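Local coordinates for carboxysome shell vertex protein CcmL (Thermosynechococcus elongatus, PDB 4N8F) that probably forms the pentameric vertices of the carboxysome shell, the polyhedral compartment in which RuBisCO is sequestered, at residues 4-9 with 47-52; 25-30 with 53-58; 39-44 with 74-79. All coordinates share one frame; numbering follows the deposited sequence.

Contact 1: residues 4-9 with 47-52; sequences ARVCGT and VGAGQD
Strand 4-9 and the loop 47-52 meet nearly at right angles, their touching parts running 95° apart, and they come nearest at V6 and D52, where the D52 N–V6 O hydrogen bond of 2.9 Å ties the loop to the strand. D52 has a positive phi of 69°, and its CB leaves the backbone away from the strand. The carboxylate nevertheless comes back beside R5: the two side chains run alongside each other in the same direction, and NH1 of R5 lies 2.7 Å from OD1 of D52, a salt bridge whose hydrogen bond is weak because it is strongly bent. The long arginine reaches further, its NH2 meeting Q28 and, in a salt bridge, D88 of a second subunit. Q51 bends at chi2 (81°) and lays its amide over the strand. Its NE2 donates to C7 O at 3.0 Å from above the carbonyl plane, while OE1 takes a water at 2.5 Å that also bonds weakly to G8 O. V6 points at the loop: CB is 3.4 Å from G50 O, CG2 is 4.1 Å from A49 CB, and CG1, anti to the backbone N, reaches 3.8 Å from Q51 OE1. A branched aliphatic residue suits this place, since V6 also packs on L27 and V55. An alanine here would remove both methyls and is likely to leave a gap between the strand and A49, and to take away part of that packing. C7 and G8 together stand opposite the single residue V26, a classic beta bulge, so the loop is fastened over a bulged strand of the CcmL/EutN beta barrel, where G8 and T9 carry the sheet on into a second subunit.

Contact 2: residues 25-30 with 53-58; sequences LVLQYL and EWVLVS
Apolar packing across the interior of the CcmL/EutN beta barrel brings L27 and Y29 of strand 25-30 against V55 and V57 of strand 54-58, with L30 and W54 meeting at its margin. The strands are not partners in the sheet: their axes cross at -91° with a closest approach of 8.9 Å, a gap that side chains fill without any hydrogen bond between the segments. L27 holds the middle. With CG beside the backbone N (chi1 -53°), it slides past V57 in the opposite direction and sets CD1 3.8 Å from V57 CB, while V55 crosses it at about a right angle, its CG2 lying 4.2 Å from L27 CD1. Leucine is long enough to span the gap; V55 offers it CG2 and V57 its CB and CG2, which leaves V57 CG1 for Y29. Beside it, V57 CG1 meets the Y29 ring obliquely, 3.9 Å from CE2; the phenol oxygen is occupied elsewhere, hydrogen-bonded to the carboxylate of E41. Further along, at W54, L30 crosses the indole at about a right angle and places CD1 over the centre of its six-membered ring, 3.6 Å from the centroid and 14° off the normal. This is a CH-pi contact, and the broad indole suits it because one methyl can touch so many ring atoms at once. The indole also stacks with Y93, which joins this end of the core to the C-terminal hairpin. Near-perpendicular layering of this kind is expected where a small sheet curls on itself to close a barrel, as in the OB-like fold to which this family belongs.

Contact 3: residues 39-44 with 74-79; sequences DYEVAA and IDAAVV
The flat groups that meet across the contact are the carboxylates of E41 and D75, and the methyl of A76 comes obliquely to the first, CB lying 3.7 Å from E41 OE1 and 3.6 Å from E41 CG. E41 sends CG anti to the backbone N (chi1 -162°) and bends at chi2, which brings it near D75, OE1 to OD1 4.3 Å. The amino nitrogen of M1 of a second subunit bonds both oxygens and probably offsets their like charges, while K2 of that subunit forms a salt bridge with E41 OE2. Acids suit a place where the interface brings in amino groups. The backbones meet in a single parallel bridge at A44 and A77. A44 N donates to A76 O at 3.1 Å, and V78 N donates to A44 O at 2.7 Å. A water weakly joined to A44 O also binds V78 O. Alanines let the chains approach closely: A43 CB lies 4.0 Å from A76 CB, and A44 CB meets I74 CD1 at 3.9 Å. Strand 39-45 pairs antiparallel with strand 24-30 on its other side, and strand 76-81 pairs antiparallel with strand 54-59 on its far side.

In the fold
The chain starts in strand 2-11, turns back along strand 24-30, and pairs that with strand 39-45. From there the loop 47-52 returns to residues 4-9, and contact 1 closes the first long excursion. The chain next enters strand 54-59, which reaches across to 25-30 in contact 2, and later strand 76-81 comes to lie beside 39-45 in contact 3. Each pair of contacts crosses along the sequence, since their segments alternate, and none nests within another. Strand 54-59 also pairs with 2-11 and 76-81, so the sheet closes on itself; contact 2 packs across its interior, contact 3 joins two of its strands, and contact 1 seats a loop on it.

Contact 1: residues 4-9 with 47-52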
ATOM      1  N   ALA C   4      -3.501 -16.116  -6.011  1.00 27.30           N
ATOM      2  CA  ALA C   4      -4.845 -15.915  -6.571  1.00 27.59           C
ATOM      3  C   ALA C   4      -5.120 -16.913  -7.672  1.00 28.22           C
ATOM      4  O   ALA C   4      -4.223 -17.600  -8.233  1.00 27.34           O
ATOM      5  CB  ALA C   4      -5.019 -14.479  -7.095  1.00 27.04           C
ATOM      6  N   ARG C   5      -6.389 -16.966  -8.056  1.00 28.61           N
ATOM      7  CA  ARG C   5      -6.702 -17.708  -9.212  1.00 30.11           C
ATOM      8  C   ARG C   5      -7.229 -16.796 -10.303  1.00 30.43           C
ATOM      9  O   ARG C   5      -7.951 -15.843 -10.019  1.00 29.50           O
ATOM     10  CB  ARG C   5      -7.693 -18.836  -8.886  1.00 32.43           C
ATOM     11  CG  ARG C   5      -9.049 -18.425  -8.335  1.00 34.60           C
ATOM     12  CD  ARG C   5      -9.995 -19.624  -8.572  1.00 40.89           C
ATOM     13  NE  ARG C   5     -11.255 -19.047  -8.632  1.00 45.07           N
ATOM     14  CZ  ARG C   5     -12.050 -18.868  -9.665  1.00 41.68           C
ATOM     15  NH1 ARG C   5     -11.974 -19.469 -10.863  1.00 41.44           N
ATOM     16  NH2 ARG C   5     -13.060 -18.114  -9.357  1.00 41.36           N
ATOM     17  N   VAL C   6      -6.955 -17.165 -11.550  1.00 29.76           N
ATOM     18  CA  VAL C   6      -7.434 -16.373 -12.663  1.00 31.24           C
ATOM     19  C   VAL C   6      -8.847 -16.674 -12.850  1.00 31.85           C
ATOM     20  O   VAL C   6      -9.207 -17.813 -12.953  1.00 35.86           O
ATOM     21  CB  VAL C   6      -6.747 -16.761 -13.951  1.00 30.90           C
ATOM     22  CG1 VAL C   6      -7.309 -15.976 -15.116  1.00 31.05           C
ATOM     23  CG2 VAL C   6      -5.271 -16.579 -13.760  1.00 30.37           C
ATOM     24  N   CYS C   7      -9.695 -15.673 -12.899  1.00 34.06           N
ATOM     25  CA  CYS C   7     -11.085 -16.025 -13.007  1.00 33.91           C
ATOM     26  C   CYS C   7     -11.829 -15.278 -14.020  1.00 35.10           C
ATOM     27  O   CYS C   7     -12.986 -15.586 -14.181  1.00 34.34           O
ATOM     28  CB  CYS C   7     -11.807 -15.906 -11.677  1.00 38.00           C
ATOM     29  SG  CYS C   7     -11.973 -14.230 -11.100  1.00 41.68           S
ATOM     30  N   GLY C   8     -11.199 -14.362 -14.761  1.00 35.10           N
ATOM     31  CA  GLY C   8     -11.890 -13.711 -15.867  1.00 36.59           C
ATOM     32  C   GLY C   8     -11.008 -12.712 -16.564  1.00 34.68           C
ATOM     33  O   GLY C   8      -9.840 -12.812 -16.475  1.00 34.29           O
ATOM     34  N   THR C   9     -11.586 -11.779 -17.289  1.00 36.10           N
ATOM     35  CA  THR C   9     -10.826 -10.791 -18.000  1.00 37.89           C
ATOM     36  C   THR C   9     -11.605  -9.476 -18.076  1.00 37.32           C
ATOM     37  O   THR C   9     -12.847  -9.470 -17.985  1.00 36.55           O
ATOM     38  CB  THR C   9     -10.610 -11.183 -19.473  1.00 38.99           C
ATOM     39  OG1 THR C   9     -11.871 -11.161 -20.109  1.00 44.35           O
ATOM     40  CG2 THR C   9     -10.073 -12.546 -19.611  1.00 39.74           C
ATOM     41  N   VAL C  47       2.862 -13.084 -18.568  1.00 36.98           N
ATOM     42  CA  VAL C  47       3.355 -14.435 -18.435  1.00 40.29           C
ATOM     43  C   VAL C  47       2.540 -15.417 -19.261  1.00 39.54           C
ATOM     44  O   VAL C  47       3.096 -16.303 -19.793  1.00 40.30           O
ATOM     45  CB  VAL C  47       3.434 -14.904 -16.962  1.00 42.03           C
ATOM     46  CG1 VAL C  47       4.034 -16.301 -16.887  1.00 42.53           C
ATOM     47  CG2 VAL C  47       4.285 -13.947 -16.160  1.00 42.51           C
ATOM     48  N   GLY C  48       1.241 -15.240 -19.413  1.00 40.54           N
ATOM     49  CA  GLY C  48       0.425 -16.143 -20.257  1.00 38.79           C
ATOM     50  C   GLY C  48      -0.384 -17.078 -19.361  1.00 39.66           C
ATOM     51  O   GLY C  48      -0.428 -18.270 -19.597  1.00 40.32           O
ATOM     52  N   ALA C  49      -1.022 -16.559 -18.310  1.00 35.43           N
ATOM     53  CA  ALA C  49      -1.794 -17.395 -17.398  1.00 36.00           C
ATOM     54  C   ALA C  49      -3.213 -17.681 -17.896  1.00 37.00           C
ATOM     55  O   ALA C  49      -3.948 -16.774 -18.149  1.00 40.64           O
ATOM     56  CB  ALA C  49      -1.869 -16.756 -16.019  1.00 32.39           C
ATOM     57  N   GLY C  50      -3.600 -18.953 -17.962  1.00 38.85           N
ATOM     58  CA  GLY C  50      -4.946 -19.363 -18.395  1.00 38.59           C
ATOM     59  C   GLY C  50      -5.981 -19.306 -17.279  1.00 37.89           C
ATOM     60  O   GLY C  50      -5.672 -19.222 -16.092  1.00 33.52           O
ATOM     61  N   GLN C  51      -7.225 -19.372 -17.692  1.00 37.96           N
ATOM     62  CA  GLN C  51      -8.319 -19.417 -16.778  1.00 40.00           C
ATOM     63  C   GLN C  51      -8.186 -20.547 -15.714  1.00 37.69           C
ATOM     64  O   GLN C  51      -7.800 -21.655 -16.041  1.00 35.57           O
ATOM     65  CB  GLN C  51      -9.583 -19.585 -17.576  1.00 42.52           C
ATOM     66  CG  GLN C  51     -10.828 -19.582 -16.722  1.00 49.73           C
ATOM     67  CD  GLN C  51     -11.299 -18.171 -16.341  1.00 56.59           C
ATOM     68  OE1 GLN C  51     -10.634 -17.157 -16.626  1.00 58.16           O
ATOM     69  NE2 GLN C  51     -12.445 -18.112 -15.680  1.00 57.16           N
ATOM     70  N   ASP C  52      -8.565 -20.236 -14.474  1.00 33.35           N
ATOM     71  CA  ASP C  52      -8.468 -21.112 -13.323  1.00 34.42           C
ATOM     72  C   ASP C  52      -7.074 -21.441 -12.794  1.00 32.54           C
ATOM     73  O   ASP C  52      -6.994 -22.049 -11.708  1.00 31.22           O
ATOM     74  CB  ASP C  52      -9.299 -22.393 -13.498  1.00 37.03           C
ATOM     75  CG  ASP C  52     -10.813 -22.096 -13.568  1.00 42.04           C
ATOM     76  OD1 ASP C  52     -11.286 -21.174 -12.883  1.00 46.08           O
ATOM     77  OD2 ASP C  52     -11.517 -22.766 -14.319  1.00 44.93           O
TER
HETATM   78  O   HOH W   1      -9.199 -15.512 -17.858  1.00 45.66           O

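Contact 2: residues 25-30 with 53-58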
ATOM      1  N   LEU C  25      -6.321  -9.464 -16.635  1.00 31.00           N
ATOM      2  CA  LEU C  25      -7.021 -10.603 -16.085  1.00 30.88           C
ATOM      3  C   LEU C  25      -7.725 -10.148 -14.856  1.00 30.93           C
ATOM      4  O   LEU C  25      -7.220  -9.298 -14.162  1.00 31.20           O
ATOM      5  CB  LEU C  25      -6.030 -11.727 -15.765  1.00 30.70           C
ATOM      6  CG  LEU C  25      -5.357 -12.452 -16.930  1.00 31.32           C
ATOM      7  CD1 LEU C  25      -4.427 -13.511 -16.360  1.00 32.84           C
ATOM      8  CD2 LEU C  25      -6.358 -13.098 -17.867  1.00 33.85           C
ATOM      9  N   VAL C  26      -8.894 -10.725 -14.582  1.00 30.99           N
ATOM     10  CA  VAL C  26      -9.461 -10.676 -13.254  1.00 31.57           C
ATOM     11  C   VAL C  26      -8.955 -11.845 -12.389  1.00 30.43           C
ATOM     12  O   VAL C  26      -8.986 -12.992 -12.812  1.00 36.25           O
ATOM     13  CB  VAL C  26     -10.978 -10.709 -13.316  1.00 32.95           C
ATOM     14  CG1 VAL C  26     -11.566 -10.479 -11.938  1.00 34.27           C
ATOM     15  CG2 VAL C  26     -11.502  -9.695 -14.326  1.00 33.95           C
ATOM     16  N   LEU C  27      -8.484 -11.548 -11.188  1.00 30.00           N
ATOM     17  CA  LEU C  27      -7.938 -12.515 -10.223  1.00 29.52           C
ATOM     18  C   LEU C  27      -8.829 -12.540  -8.953  1.00 31.37           C
ATOM     19  O   LEU C  27      -9.247 -11.495  -8.459  1.00 29.87           O
ATOM     20  CB  LEU C  27      -6.536 -12.098  -9.833  1.00 28.28           C
ATOM     21  CG  LEU C  27      -5.543 -11.847 -10.987  1.00 28.99           C
ATOM     22  CD1 LEU C  27      -4.119 -11.611 -10.527  1.00 30.58           C
ATOM     23  CD2 LEU C  27      -5.498 -13.053 -11.914  1.00 29.33           C
ATOM     24  N   GLN C  28      -9.154 -13.730  -8.474  1.00 30.31           N
ATOM     25  CA  GLN C  28      -9.788 -13.865  -7.203  1.00 30.35           C
ATOM     26  C   GLN C  28      -8.692 -14.335  -6.244  1.00 29.78           C
ATOM     27  O   GLN C  28      -8.041 -15.320  -6.493  1.00 27.61           O
ATOM     28  CB  GLN C  28     -10.884 -14.899  -7.247  1.00 31.16           C
ATOM     29  CG  GLN C  28     -11.571 -15.080  -5.879  1.00 32.79           C
ATOM     30  CD  GLN C  28     -12.816 -15.932  -5.964  1.00 33.09           C
ATOM     31  OE1 GLN C  28     -12.963 -16.740  -6.878  1.00 32.87           O
ATOM     32  NE2 GLN C  28     -13.717 -15.762  -5.003  1.00 33.79           N
ATOM     33  N   TYR C  29      -8.534 -13.625  -5.141  1.00 29.42           N
ATOM     34  CA  TYR C  29      -7.578 -14.018  -4.129  1.00 29.88           C
ATOM     35  C   TYR C  29      -7.948 -15.349  -3.471  1.00 30.23           C
ATOM     36  O   TYR C  29      -9.118 -15.617  -3.269  1.00 30.05           O
ATOM     37  CB  TYR C  29      -7.388 -12.888  -3.068  1.00 30.55           C
ATOM     38  CG  TYR C  29      -6.656 -11.668  -3.614  1.00 30.78           C
ATOM     39  CD1 TYR C  29      -7.326 -10.492  -3.864  1.00 30.86           C
ATOM     40  CD2 TYR C  29      -5.278 -11.722  -3.902  1.00 31.50           C
ATOM     41  CE1 TYR C  29      -6.674  -9.392  -4.343  1.00 31.44           C
ATOM     42  CE2 TYR C  29      -4.619 -10.630  -4.362  1.00 31.75           C
ATOM     43  CZ  TYR C  29      -5.308  -9.471  -4.625  1.00 32.40           C
ATOM     44  OH  TYR C  29      -4.650  -8.375  -5.145  1.00 33.98           O
ATOM     45  N   LEU C  30      -6.909 -16.101  -3.056  1.00 30.66           N
ATOM     46  CA  LEU C  30      -7.054 -17.351  -2.356  1.00 30.96           C
ATOM     47  C   LEU C  30      -6.539 -17.218  -0.910  1.00 32.14           C
ATOM     48  O   LEU C  30      -5.442 -16.732  -0.670  1.00 33.16           O
ATOM     49  CB  LEU C  30      -6.345 -18.488  -3.069  1.00 29.56           C
ATOM     50  CG  LEU C  30      -6.818 -18.772  -4.512  1.00 31.57           C
ATOM     51  CD1 LEU C  30      -5.986 -19.925  -5.104  1.00 31.53           C
ATOM     52  CD2 LEU C  30      -8.282 -19.107  -4.597  1.00 31.59           C
ATOM     53  N   GLU C  53      -6.003 -21.033 -13.487  1.00 32.95           N
ATOM     54  CA  GLU C  53      -4.615 -21.232 -12.961  1.00 34.07           C
ATOM     55  C   GLU C  53      -4.354 -20.454 -11.672  1.00 33.21           C
ATOM     56  O   GLU C  53      -4.933 -19.391 -11.451  1.00 30.99           O
ATOM     57  CB  GLU C  53      -3.562 -20.867 -13.981  1.00 37.54           C
ATOM     58  CG  GLU C  53      -3.809 -21.580 -15.307  1.00 43.28           C
ATOM     59  CD  GLU C  53      -2.583 -21.917 -16.129  1.00 52.19           C
ATOM     60  OE1 GLU C  53      -1.994 -21.032 -16.843  1.00 58.16           O
ATOM     61  OE2 GLU C  53      -2.275 -23.126 -16.145  1.00 54.93           O
ATOM     62  N   TRP C  54      -3.569 -21.049 -10.781  1.00 31.43           N
ATOM     63  CA  TRP C  54      -3.120 -20.334  -9.631  1.00 32.02           C
ATOM     64  C   TRP C  54      -1.934 -19.522 -10.059  1.00 31.05           C
ATOM     65  O   TRP C  54      -1.079 -19.999 -10.854  1.00 31.64           O
ATOM     66  CB  TRP C  54      -2.752 -21.268  -8.468  1.00 32.02           C
ATOM     67  CG  TRP C  54      -3.925 -21.979  -7.893  1.00 31.76           C
ATOM     68  CD1 TRP C  54      -5.116 -22.259  -8.520  1.00 33.73           C
ATOM     69  CD2 TRP C  54      -4.027 -22.517  -6.572  1.00 31.73           C
ATOM     70  NE1 TRP C  54      -5.971 -22.891  -7.634  1.00 34.65           N
ATOM     71  CE2 TRP C  54      -5.310 -23.104  -6.454  1.00 32.69           C
ATOM     72  CE3 TRP C  54      -3.176 -22.529  -5.474  1.00 32.59           C
ATOM     73  CZ2 TRP C  54      -5.752 -23.712  -5.282  1.00 32.70           C
ATOM     74  CZ3 TRP C  54      -3.590 -23.148  -4.326  1.00 33.38           C
ATOM     75  CH2 TRP C  54      -4.867 -23.739  -4.233  1.00 34.61           C
ATOM     76  N   VAL C  55      -1.910 -18.289  -9.558  1.00 31.20           N
ATOM     77  CA  VAL C  55      -0.843 -17.326  -9.846  1.00 30.84           C
ATOM     78  C   VAL C  55      -0.319 -16.550  -8.609  1.00 31.31           C
ATOM     79  O   VAL C  55      -1.008 -16.403  -7.599  1.00 30.37           O
ATOM     80  CB  VAL C  55      -1.270 -16.297 -10.904  1.00 30.30           C
ATOM     81  CG1 VAL C  55      -1.629 -16.981 -12.239  1.00 32.10           C
ATOM     82  CG2 VAL C  55      -2.368 -15.401 -10.408  1.00 31.97           C
ATOM     83  N   LEU C  56       0.900 -16.027  -8.739  1.00 30.58           N
ATOM     84  CA  LEU C  56       1.366 -14.963  -7.879  1.00 30.63           C
ATOM     85  C   LEU C  56       1.139 -13.618  -8.516  1.00 28.85           C
ATOM     86  O   LEU C  56       1.516 -13.375  -9.696  1.00 27.60           O
ATOM     87  CB  LEU C  56       2.852 -15.104  -7.551  1.00 30.85           C
ATOM     88  CG  LEU C  56       3.287 -16.357  -6.813  1.00 32.82           C
ATOM     89  CD1 LEU C  56       4.829 -16.396  -6.626  1.00 32.21           C
ATOM     90  CD2 LEU C  56       2.608 -16.366  -5.451  1.00 33.68           C
ATOM     91  N   VAL C  57       0.548 -12.733  -7.725  1.00 29.28           N
ATOM     92  CA  VAL C  57       0.398 -11.367  -8.142  1.00 29.27           C
ATOM     93  C   VAL C  57       1.263 -10.426  -7.288  1.00 28.19           C
ATOM     94  O   VAL C  57       1.359 -10.579  -6.075  1.00 30.71           O
ATOM     95  CB  VAL C  57      -1.107 -10.974  -8.231  1.00 29.54           C
ATOM     96  CG1 VAL C  57      -1.832 -11.242  -6.970  1.00 32.54           C
ATOM     97  CG2 VAL C  57      -1.269  -9.497  -8.525  1.00 29.42           C
ATOM     98  N   SER C  58       1.932  -9.492  -7.954  1.00 27.88           N
ATOM     99  CA  SER C  58       2.668  -8.365  -7.325  1.00 26.39           C
ATOM    100  C   SER C  58       1.937  -7.047  -7.503  1.00 26.28           C
ATOM    101  O   SER C  58       1.416  -6.746  -8.636  1.00 24.52           O
ATOM    102  CB  SER C  58       4.041  -8.225  -7.991  1.00 28.15           C
ATOM    103  OG  SER C  58       4.866  -9.276  -7.552  1.00 28.71           O
TER

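Contact 3: residues 39-44 with 74-79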
ATOM      1  N   ASP C  39     -12.596 -11.161  -2.617  1.00 39.57           N
ATOM      2  CA  ASP C  39     -11.698 -10.066  -2.926  1.00 38.72           C
ATOM      3  C   ASP C  39     -11.066 -10.364  -4.291  1.00 34.17           C
ATOM      4  O   ASP C  39     -10.864 -11.534  -4.634  1.00 33.73           O
ATOM      5  CB  ASP C  39     -10.647  -9.863  -1.801  1.00 41.11           C
ATOM      6  CG  ASP C  39      -9.839  -8.563  -1.996  1.00 45.94           C
ATOM      7  OD1 ASP C  39     -10.309  -7.612  -2.699  1.00 52.05           O
ATOM      8  OD2 ASP C  39      -8.706  -8.475  -1.466  1.00 55.97           O
ATOM      9  N   TYR C  40     -10.786  -9.332  -5.073  1.00 32.88           N
ATOM     10  CA  TYR C  40     -10.421  -9.475  -6.495  1.00 33.53           C
ATOM     11  C   TYR C  40      -9.380  -8.394  -6.888  1.00 33.39           C
ATOM     12  O   TYR C  40      -9.243  -7.399  -6.213  1.00 34.13           O
ATOM     13  CB  TYR C  40     -11.678  -9.377  -7.405  1.00 37.40           C
ATOM     14  CG  TYR C  40     -12.013  -7.938  -7.613  1.00 39.05           C
ATOM     15  CD1 TYR C  40     -12.838  -7.275  -6.724  1.00 40.64           C
ATOM     16  CD2 TYR C  40     -11.392  -7.201  -8.636  1.00 40.11           C
ATOM     17  CE1 TYR C  40     -13.091  -5.932  -6.866  1.00 41.94           C
ATOM     18  CE2 TYR C  40     -11.624  -5.841  -8.781  1.00 42.04           C
ATOM     19  CZ  TYR C  40     -12.473  -5.215  -7.894  1.00 42.50           C
ATOM     20  OH  TYR C  40     -12.715  -3.876  -8.011  1.00 47.49           O
ATOM     21  N   GLU C  41      -8.594  -8.655  -7.927  1.00 31.89           N
ATOM     22  CA  GLU C  41      -7.654  -7.682  -8.480  1.00 29.40           C
ATOM     23  C   GLU C  41      -7.760  -7.730  -9.989  1.00 27.99           C
ATOM     24  O   GLU C  41      -7.964  -8.784 -10.551  1.00 29.81           O
ATOM     25  CB  GLU C  41      -6.224  -8.066  -8.081  1.00 29.69           C
ATOM     26  CG  GLU C  41      -5.199  -6.948  -8.209  1.00 28.44           C
ATOM     27  CD  GLU C  41      -5.364  -5.780  -7.238  1.00 30.08           C
ATOM     28  OE1 GLU C  41      -5.089  -4.629  -7.677  1.00 30.04           O
ATOM     29  OE2 GLU C  41      -5.754  -5.994  -6.091  1.00 28.87           O
ATOM     30  N   VAL C  42      -7.602  -6.626 -10.666  1.00 26.99           N
ATOM     31  CA  VAL C  42      -7.397  -6.731 -12.105  1.00 26.90           C
ATOM     32  C   VAL C  42      -5.929  -6.510 -12.357  1.00 26.37           C
ATOM     33  O   VAL C  42      -5.331  -5.568 -11.814  1.00 28.65           O
ATOM     34  CB  VAL C  42      -8.231  -5.696 -12.881  1.00 27.77           C
ATOM     35  CG1 VAL C  42      -7.925  -5.769 -14.386  1.00 28.33           C
ATOM     36  CG2 VAL C  42      -9.695  -5.892 -12.592  1.00 29.19           C
ATOM     37  N   ALA C  43      -5.311  -7.423 -13.094  1.00 26.68           N
ATOM     38  CA  ALA C  43      -3.886  -7.401 -13.253  1.00 26.04           C
ATOM     39  C   ALA C  43      -3.440  -7.602 -14.670  1.00 26.55           C
ATOM     40  O   ALA C  43      -4.012  -8.382 -15.395  1.00 27.92           O
ATOM     41  CB  ALA C  43      -3.276  -8.469 -12.390  1.00 26.39           C
ATOM     42  N   ALA C  44      -2.355  -6.930 -15.014  1.00 28.77           N
ATOM     43  CA  ALA C  44      -1.613  -7.177 -16.273  1.00 29.34           C
ATOM     44  C   ALA C  44      -0.993  -8.532 -16.273  1.00 31.32           C
ATOM     45  O   ALA C  44      -0.581  -9.075 -15.206  1.00 30.92           O
ATOM     46  CB  ALA C  44      -0.517  -6.127 -16.506  1.00 28.63           C
ATOM     47  N   ILE C  74       0.348   0.801 -14.136  1.00 25.34           N
ATOM     48  CA  ILE C  74      -0.256  -0.416 -13.567  1.00 26.07           C
ATOM     49  C   ILE C  74       0.309  -0.656 -12.192  1.00 25.23           C
ATOM     50  O   ILE C  74       1.509  -0.375 -11.939  1.00 26.93           O
ATOM     51  CB  ILE C  74      -0.048  -1.655 -14.452  1.00 26.79           C
ATOM     52  CG1 ILE C  74       1.437  -1.790 -14.840  1.00 27.45           C
ATOM     53  CG2 ILE C  74      -0.839  -1.541 -15.736  1.00 28.02           C
ATOM     54  CD1 ILE C  74       1.747  -3.177 -15.358  1.00 29.12           C
ATOM     55  N   ASP C  75      -0.552  -1.174 -11.314  1.00 25.52           N
ATOM     56  CA  ASP C  75      -0.244  -1.418  -9.932  1.00 24.71           C
ATOM     57  C   ASP C  75      -0.478  -2.893  -9.526  1.00 24.81           C
ATOM     58  O   ASP C  75      -0.479  -3.236  -8.391  1.00 25.79           O
ATOM     59  CB  ASP C  75      -1.041  -0.462  -9.067  1.00 24.35           C
ATOM     60  CG  ASP C  75      -2.500  -0.745  -9.034  1.00 25.27           C
ATOM     61  OD1 ASP C  75      -3.003  -1.571  -9.836  1.00 25.36           O
ATOM     62  OD2 ASP C  75      -3.181  -0.118  -8.147  1.00 25.97           O
ATOM     63  N   ALA C  76      -0.719  -3.759 -10.489  1.00 25.94           N
ATOM     64  CA  ALA C  76      -0.889  -5.199 -10.228  1.00 24.87           C
ATOM     65  C   ALA C  76      -0.488  -5.975 -11.476  1.00 25.31           C
ATOM     66  O   ALA C  76      -0.911  -5.627 -12.609  1.00 25.30           O
ATOM     67  CB  ALA C  76      -2.297  -5.503  -9.871  1.00 24.54           C
ATOM     68  N   ALA C  77       0.297  -7.028 -11.297  1.00 24.30           N
ATOM     69  CA  ALA C  77       0.678  -7.870 -12.437  1.00 24.65           C
ATOM     70  C   ALA C  77       0.783  -9.310 -12.020  1.00 25.67           C
ATOM     71  O   ALA C  77       1.305  -9.587 -10.915  1.00 25.85           O
ATOM     72  CB  ALA C  77       2.015  -7.447 -13.013  1.00 24.27           C
ATOM     73  N   VAL C  78       0.409 -10.230 -12.919  1.00 24.77           N
ATOM     74  CA  VAL C  78       0.746 -11.604 -12.705  1.00 27.90           C
ATOM     75  C   VAL C  78       2.262 -11.792 -12.905  1.00 28.80           C
ATOM     76  O   VAL C  78       2.768 -11.403 -13.932  1.00 31.65           O
ATOM     77  CB  VAL C  78       0.000 -12.530 -13.659  1.00 29.77           C
ATOM     78  CG1 VAL C  78       0.608 -13.947 -13.621  1.00 31.85           C
ATOM     79  CG2 VAL C  78      -1.482 -12.520 -13.322  1.00 29.65           C
ATOM     80  N   VAL C  79       2.973 -12.393 -11.963  1.00 29.39           N
ATOM     81  CA  VAL C  79       4.439 -12.586 -12.139  1.00 29.40           C
ATOM     82  C   VAL C  79       4.912 -14.023 -12.269  1.00 30.02           C
ATOM     83  O   VAL C  79       6.000 -14.277 -12.754  1.00 31.22           O
ATOM     84  CB  VAL C  79       5.265 -11.833 -11.080  1.00 30.50           C
ATOM     85  CG1 VAL C  79       4.934 -10.348 -11.132  1.00 29.27           C
ATOM     86  CG2 VAL C  79       5.089 -12.360  -9.659  1.00 30.58           C
TER
HETATM   87  O   HOH W   2       2.628  -9.681 -15.908  1.00 38.52           O